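PDB 4L6D: 5-carboxyvanillate decarboxylase, which probably catalyses the metal-dependent, non-oxidative decarboxylation of 5-carboxyvanillate to vanillate, with manganese bound in its active site. Local coordinates for residues Y262-V274 with S283-D297. Sequence-based numbering, arbitrary orientation. Where two conformers were deposited one is given.
Sequences YFRRNFAITTSGV and SIEVLGPENVMWAID. With MN (manganese (II) ion), chain I; VNL (4-hydroxy-3-methoxybenzoate), chain J; VNL (4-hydroxy-3-methoxybenzoate), chain L.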
loop_
_atom_site.group_PDB
_atom_site.type_symbol
_atom_site.label_atom_id
_atom_site.label_comp_id
_atom_site.label_asym_id
_atom_site.label_seq_id
_atom_site.Cartn_x
_atom_site.Cartn_y
_atom_site.Cartn_z
ATOM N N TYR A 262 9.803 -14.664 4.753
ATOM C CA TYR A 262 8.498 -15.308 4.593
ATOM C C TYR A 262 7.902 -14.988 3.241
ATOM O O TYR A 262 7.312 -15.860 2.599
ATOM C CB TYR A 262 7.507 -14.889 5.683
ATOM C CG TYR A 262 7.950 -15.358 7.035
ATOM C CD1 TYR A 262 7.931 -16.713 7.357
ATOM C CD2 TYR A 262 8.443 -14.460 7.972
ATOM C CE1 TYR A 262 8.363 -17.157 8.582
ATOM C CE2 TYR A 262 8.885 -14.896 9.208
ATOM C CZ TYR A 262 8.847 -16.249 9.509
ATOM O OH TYR A 262 9.300 -16.704 10.728
ATOM N N PHE A 263 8.018 -13.736 2.802
ATOM C CA PHE A 263 7.378 -13.394 1.547
ATOM C C PHE A 263 8.007 -14.198 0.406
ATOM O O PHE A 263 7.297 -14.743 -0.428
ATOM C CB PHE A 263 7.408 -11.887 1.258
ATOM C CG PHE A 263 6.439 -11.494 0.187
ATOM C CD1 PHE A 263 5.092 -11.346 0.483
ATOM C CD2 PHE A 263 6.846 -11.378 -1.127
ATOM C CE1 PHE A 263 4.174 -11.029 -0.501
ATOM C CE2 PHE A 263 5.929 -11.059 -2.129
ATOM C CZ PHE A 263 4.589 -10.883 -1.813
ATOM N N ARG A 264 9.330 -14.327 0.398
ATOM C CA ARG A 264 9.965 -15.076 -0.680
ATOM C C ARG A 264 9.778 -16.591 -0.524
ATOM O O ARG A 264 9.661 -17.300 -1.528
ATOM C CB ARG A 264 11.458 -14.737 -0.790
ATOM C CG ARG A 264 11.744 -13.297 -1.218
ATOM C CD ARG A 264 13.248 -13.058 -1.419
ATOM N NE ARG A 264 13.574 -11.638 -1.272
ATOM C CZ ARG A 264 13.892 -11.055 -0.121
ATOM N NH1 ARG A 264 13.962 -11.765 0.997
ATOM N NH2 ARG A 264 14.167 -9.757 -0.088
ATOM N N ARG A 265 9.742 -17.092 0.712
ATOM C CA ARG A 265 9.620 -18.537 0.936
ATOM C C ARG A 265 8.200 -19.023 0.703
ATOM O O ARG A 265 7.984 -20.056 0.056
ATOM C CB ARG A 265 10.048 -18.909 2.363
ATOM C CG ARG A 265 10.140 -20.414 2.610
ATOM C CD ARG A 265 10.449 -20.751 4.076
ATOM N NE ARG A 265 9.307 -20.422 4.925
ATOM C CZ ARG A 265 9.210 -20.695 6.221
ATOM N NH1 ARG A 265 10.192 -21.318 6.858
ATOM N NH2 ARG A 265 8.102 -20.354 6.874
ATOM N N ASN A 266 7.238 -18.285 1.252
ATOM C CA ASN A 266 5.842 -18.733 1.307
ATOM C C ASN A 266 4.890 -18.110 0.300
ATOM O O ASN A 266 3.755 -18.583 0.162
ATOM C CB ASN A 266 5.284 -18.525 2.715
ATOM C CG ASN A 266 5.954 -19.418 3.740
ATOM O OD1 ASN A 266 6.869 -18.998 4.463
ATOM N ND2 ASN A 266 5.509 -20.672 3.805
ATOM N N PHE A 267 5.324 -17.058 -0.389
ATOM C CA PHE A 267 4.442 -16.390 -1.346
ATOM C C PHE A 267 4.983 -16.438 -2.764
ATOM O O PHE A 267 6.192 -16.534 -2.983
ATOM C CB PHE A 267 4.245 -14.908 -0.993
ATOM C CG PHE A 267 3.460 -14.663 0.268
ATOM C CD1 PHE A 267 3.995 -14.955 1.502
ATOM C CD2 PHE A 267 2.217 -14.064 0.204
ATOM C CE1 PHE A 267 3.276 -14.696 2.672
ATOM C CE2 PHE A 267 1.492 -13.792 1.364
ATOM C CZ PHE A 267 2.023 -14.115 2.596
ATOM N N ALA A 268 4.055 -16.337 -3.713
ATOM C CA ALA A 268 4.372 -15.996 -5.096
ATOM C C ALA A 268 3.344 -14.953 -5.512
ATOM O O ALA A 268 2.325 -14.762 -4.829
ATOM C CB ALA A 268 4.299 -17.234 -6.011
ATOM N N ILE A 269 3.611 -14.270 -6.618
ATOM C CA ILE A 269 2.754 -13.175 -7.057
ATOM C C ILE A 269 2.326 -13.351 -8.501
ATOM O O ILE A 269 2.935 -14.113 -9.250
ATOM C CB ILE A 269 3.430 -11.779 -6.880
ATOM C CG1 ILE A 269 4.560 -11.559 -7.894
ATOM C CG2 ILE A 269 3.971 -11.627 -5.467
ATOM C CD1 ILE A 269 5.009 -10.103 -7.967
ATOM N N THR A 270 1.268 -12.640 -8.883
ATOM C CA THR A 270 0.889 -12.549 -10.290
ATOM C C THR A 270 0.825 -11.108 -10.746
ATOM O O THR A 270 0.779 -10.187 -9.926
ATOM C CB THR A 270 -0.448 -13.243 -10.630
ATOM O OG1 THR A 270 -1.531 -12.321 -10.441
ATOM C CG2 THR A 270 -0.666 -14.510 -9.789
ATOM N N THR A 271 0.803 -10.932 -12.063
ATOM C CA THR A 271 0.813 -9.609 -12.680
ATOM C C THR A 271 -0.579 -9.072 -13.005
ATOM O O THR A 271 -0.684 -8.089 -13.727
ATOM C CB THR A 271 1.618 -9.630 -13.995
ATOM O OG1 THR A 271 0.951 -10.470 -14.942
ATOM C CG2 THR A 271 3.038 -10.180 -13.755
ATOM N N SER A 272 -1.637 -9.715 -12.504
ATOM C CA SER A 272 -2.998 -9.259 -12.818
ATOM C C SER A 272 -3.151 -7.763 -12.586
ATOM O O SER A 272 -2.798 -7.248 -11.528
ATOM C CB SER A 272 -4.027 -10.003 -11.970
ATOM O OG SER A 272 -3.674 -9.935 -10.601
ATOM N N GLY A 273 -3.662 -7.048 -13.580
ATOM C CA GLY A 273 -3.929 -5.630 -13.397
ATOM C C GLY A 273 -2.733 -4.714 -13.245
ATOM O O GLY A 273 -2.907 -3.536 -12.938
ATOM N N VAL A 274 -1.527 -5.238 -13.456
ATOM C CA VAL A 274 -0.303 -4.438 -13.364
ATOM C C VAL A 274 0.574 -4.758 -14.567
ATOM O O VAL A 274 1.578 -5.477 -14.475
ATOM C CB VAL A 274 0.461 -4.668 -12.042
ATOM C CG1 VAL A 274 1.685 -3.741 -11.947
ATOM C CG2 VAL A 274 -0.482 -4.442 -10.856
ATOM N N SER A 283 9.949 -6.832 -9.579
ATOM C CA SER A 283 9.473 -8.002 -8.845
ATOM C C SER A 283 10.349 -9.227 -9.082
ATOM O O SER A 283 10.682 -9.959 -8.140
ATOM C CB SER A 283 8.015 -8.300 -9.199
ATOM O OG SER A 283 7.221 -7.188 -8.811
ATOM N N ILE A 284 10.743 -9.441 -10.334
ATOM C CA ILE A 284 11.670 -10.523 -10.647
ATOM C C ILE A 284 12.984 -10.350 -9.892
ATOM O O ILE A 284 13.532 -11.316 -9.361
ATOM C CB ILE A 284 11.923 -10.618 -12.150
ATOM C CG1 ILE A 284 10.637 -11.057 -12.868
ATOM C CG2 ILE A 284 13.086 -11.590 -12.448
ATOM C CD1 ILE A 284 10.700 -10.887 -14.390
ATOM N N GLU A 285 13.479 -9.114 -9.825
ATOM C CA GLU A 285 14.742 -8.842 -9.147
ATOM C C GLU A 285 14.728 -9.116 -7.642
ATOM O O GLU A 285 15.707 -9.649 -7.098
ATOM C CB GLU A 285 15.201 -7.400 -9.397
ATOM C CG GLU A 285 16.515 -7.087 -8.704
ATOM C CD GLU A 285 16.982 -5.659 -8.891
ATOM O OE1 GLU A 285 16.374 -4.919 -9.690
ATOM O OE2 GLU A 285 17.971 -5.281 -8.226
ATOM N N VAL A 286 13.645 -8.735 -6.964
ATOM C CA VAL A 286 13.584 -8.885 -5.512
ATOM C C VAL A 286 12.980 -10.210 -5.044
ATOM O O VAL A 286 13.256 -10.639 -3.926
ATOM C CB VAL A 286 12.884 -7.695 -4.806
ATOM C CG1 VAL A 286 13.559 -6.382 -5.190
ATOM C CG2 VAL A 286 11.390 -7.660 -5.120
ATOM N N LEU A 287 12.157 -10.847 -5.876
ATOM C CA LEU A 287 11.540 -12.122 -5.494
ATOM C C LEU A 287 12.169 -13.340 -6.141
ATOM O O LEU A 287 12.038 -14.460 -5.624
ATOM C CB LEU A 287 10.047 -12.135 -5.834
ATOM C CG LEU A 287 9.202 -10.972 -5.326
ATOM C CD1 LEU A 287 7.770 -11.157 -5.809
ATOM C CD2 LEU A 287 9.244 -10.859 -3.791
ATOM N N GLY A 288 12.850 -13.137 -7.263
ATOM C CA GLY A 288 13.336 -14.250 -8.055
ATOM C C GLY A 288 12.339 -14.565 -9.156
ATOM O O GLY A 288 11.132 -14.425 -8.959
ATOM N N PRO A 289 12.836 -14.984 -10.329
ATOM C CA PRO A 289 11.950 -15.264 -11.464
ATOM C C PRO A 289 10.972 -16.425 -11.225
ATOM O O PRO A 289 9.953 -16.470 -11.902
ATOM C CB PRO A 289 12.928 -15.583 -12.599
ATOM C CG PRO A 289 14.197 -16.042 -11.894
ATOM C CD PRO A 289 14.256 -15.176 -10.667
ATOM N N GLU A 290 11.258 -17.327 -10.288
ATOM C CA GLU A 290 10.347 -18.435 -9.990
ATOM C C GLU A 290 9.085 -17.989 -9.253
ATOM O O GLU A 290 8.138 -18.756 -9.156
ATOM C CB GLU A 290 11.057 -19.509 -9.163
ATOM C CG GLU A 290 12.113 -20.273 -9.912
ATOM C CD GLU A 290 12.991 -21.075 -8.971
ATOM O OE1 GLU A 290 13.746 -20.456 -8.188
ATOM O OE2 GLU A 290 12.911 -22.321 -9.005
ATOM N N ASN A 291 9.061 -16.752 -8.752
ATOM C CA ASN A 291 7.962 -16.311 -7.888
ATOM C C ASN A 291 6.980 -15.337 -8.543
ATOM O O ASN A 291 6.139 -14.752 -7.863
ATOM C CB ASN A 291 8.513 -15.677 -6.610
ATOM C CG ASN A 291 8.787 -16.698 -5.515
ATOM O OD1 ASN A 291 8.420 -17.867 -5.628
ATOM N ND2 ASN A 291 9.406 -16.249 -4.431
ATOM N N VAL A 292 7.085 -15.165 -9.857
ATOM C CA VAL A 292 6.201 -14.254 -10.574
ATOM C C VAL A 292 5.451 -14.981 -11.677
ATOM O O VAL A 292 6.064 -15.616 -12.526
ATOM C CB VAL A 292 6.981 -13.073 -11.189
ATOM C CG1 VAL A 292 6.015 -12.066 -11.813
ATOM C CG2 VAL A 292 7.859 -12.407 -10.130
ATOM N N MET A 293 4.126 -14.847 -11.677
ATOM C CA MET A 293 3.270 -15.476 -12.680
ATOM C C MET A 293 2.456 -14.447 -13.433
ATOM O O MET A 293 2.104 -13.405 -12.899
ATOM C CB MET A 293 2.308 -16.449 -12.009
ATOM C CG MET A 293 3.006 -17.662 -11.437
ATOM S SD MET A 293 1.899 -18.744 -10.510
ATOM C CE MET A 293 1.714 -17.847 -8.974
ATOM N N TRP A 294 2.132 -14.763 -14.678
ATOM C CA TRP A 294 1.285 -13.901 -15.484
ATOM C C TRP A 294 -0.202 -14.154 -15.215
ATOM O O TRP A 294 -0.611 -15.271 -14.877
ATOM C CB TRP A 294 1.641 -14.122 -16.958
ATOM C CG TRP A 294 0.802 -13.356 -17.931
ATOM C CD1 TRP A 294 0.850 -12.018 -18.183
ATOM C CD2 TRP A 294 -0.208 -13.898 -18.784
ATOM N NE1 TRP A 294 -0.082 -11.687 -19.145
ATOM C CE2 TRP A 294 -0.735 -12.832 -19.536
ATOM C CE3 TRP A 294 -0.710 -15.195 -18.993
ATOM C CZ2 TRP A 294 -1.745 -13.015 -20.477
ATOM C CZ3 TRP A 294 -1.713 -15.374 -19.921
ATOM C CH2 TRP A 294 -2.218 -14.289 -20.657
ATOM N N ALA A 295 -1.009 -13.106 -15.370
ATOM C CA ALA A 295 -2.465 -13.221 -15.268
ATOM C C ALA A 295 -3.118 -12.130 -16.109
ATOM O O ALA A 295 -2.437 -11.204 -16.549
ATOM C CB ALA A 295 -2.930 -13.117 -13.814
ATOM N N ILE A 296 -4.434 -12.225 -16.307
ATOM C CA ILE A 296 -5.174 -11.221 -17.065
ATOM C C ILE A 296 -6.130 -10.438 -16.172
ATOM O O ILE A 296 -6.282 -9.224 -16.344
ATOM C CB ILE A 296 -5.976 -11.851 -18.220
ATOM C CG1 ILE A 296 -5.053 -12.625 -19.166
ATOM C CG2 ILE A 296 -6.768 -10.773 -18.965
ATOM C CD1 ILE A 296 -5.811 -13.573 -20.072
ATOM N N ASP A 297 -6.763 -11.130 -15.221
ATOM C CA ASP A 297 -7.922 -10.606 -14.490
ATOM C C ASP A 297 -9.157 -10.474 -15.398
ATOM O O ASP A 297 -9.960 -9.551 -15.243
ATOM C CB ASP A 297 -7.614 -9.267 -13.788
ATOM C CG ASP A 297 -8.067 -9.247 -12.343
ATOM O OD1 ASP A 297 -8.945 -10.053 -11.979
ATOM O OD2 ASP A 297 -7.550 -8.411 -11.570
HETATM MN MN MN I . -9.494 -10.553 -10.014
HETATM C C1 VNL J . -13.132 -5.949 -10.483
HETATM C CO1 VNL J . -11.842 -6.158 -10.990
HETATM C CO2 VNL J . -13.768 -6.919 -9.683
HETATM C CM1 VNL J . -11.158 -7.355 -10.712
HETATM C CM2 VNL J . -13.102 -8.106 -9.384
HETATM O OM VNL J . -13.638 -9.106 -8.614
HETATM C CZ VNL J . -11.757 -8.335 -9.920
HETATM C CC VNL J . -13.862 -4.678 -10.828
HETATM C CV VNL J . -14.950 -8.954 -8.039
HETATM O O1 VNL J . -13.455 -3.939 -11.765
HETATM O O2 VNL J . -14.917 -4.410 -10.205
HETATM O O3 VNL J . -11.313 -9.627 -9.872
HETATM C C1 VNL L . 15.855 -5.953 0.428
HETATM C CO1 VNL L . 14.625 -6.234 1.050
HETATM C CO2 VNL L . 17.087 -6.159 1.086
HETATM C CM1 VNL L . 14.589 -6.729 2.365
HETATM C CM2 VNL L . 17.080 -6.646 2.393
HETATM O OM VNL L . 18.210 -6.886 3.134
HETATM C CZ VNL L . 15.794 -6.936 3.050
HETATM C CC VNL L . 15.863 -5.428 -0.978
HETATM C CV VNL L . 19.515 -6.663 2.573
HETATM O O1 VNL L . 15.023 -5.856 -1.820
HETATM O O2 VNL L . 16.734 -4.564 -1.257
HETATM O O3 VNL L . 15.862 -7.312 4.372
HETATM O O HOH W 1 15.216 -8.421 -2.273
HETATM O O HOH W 2 -0.701 -9.018 -16.639
HETATM O O HOH W 3 -3.868 -7.800 -16.257
HETATM O O HOH W 4 -10.135 -12.453 -10.903
#
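Leu287 meets the Phe263 ring at its edge, Leu287 CD2 lying near the ring plane, 3.6 Å from Phe263 CD2, while Phe267 CB sits over the centre of one face. The Arg264 guanidinium is likewise approached at its edge: NE donates to Val286 O (2.9 Å) with the acceptor 1° out of the guanidinium plane, and NH2 reaches a bridging water that donates to the carboxylate of a second vanillate, far from the metal. With an alanine in place of Arg264, Val286 O would probably lose its NE-H donor and the water its arginine donor, keeping only a weak bond to Val286 O. Asn291 ND2 donates to Arg264 O (3.1 Å) on a lone pair, tying the end of helix 259-266 to the residue just before strand 292-293. Ile269, its CG1 between backbone N and carbonyl carbon (chi1 72°), brings CD1 to 3.7 Å from Leu287 CD1, the two side chains crossing at about a right angle. Parallel pairing follows from Ile269 N to Asn291 O (2.9 Å) and Met293 N to Ile269 O (2.8 Å). Beyond the strands, Asp297 OD1 binds manganese at 2.1 Å, with Glu8 and His174 completing the protein ligands and His227 a further polar partner of Asp297; Ser272 OG hydrogen-bonds Glu8, a second-shell link. Parallel strands joined through helix 277-287 form the last beta-alpha-beta unit of the amidohydrolase TIM barrel, whose metal site lies at the C-terminal strand ends.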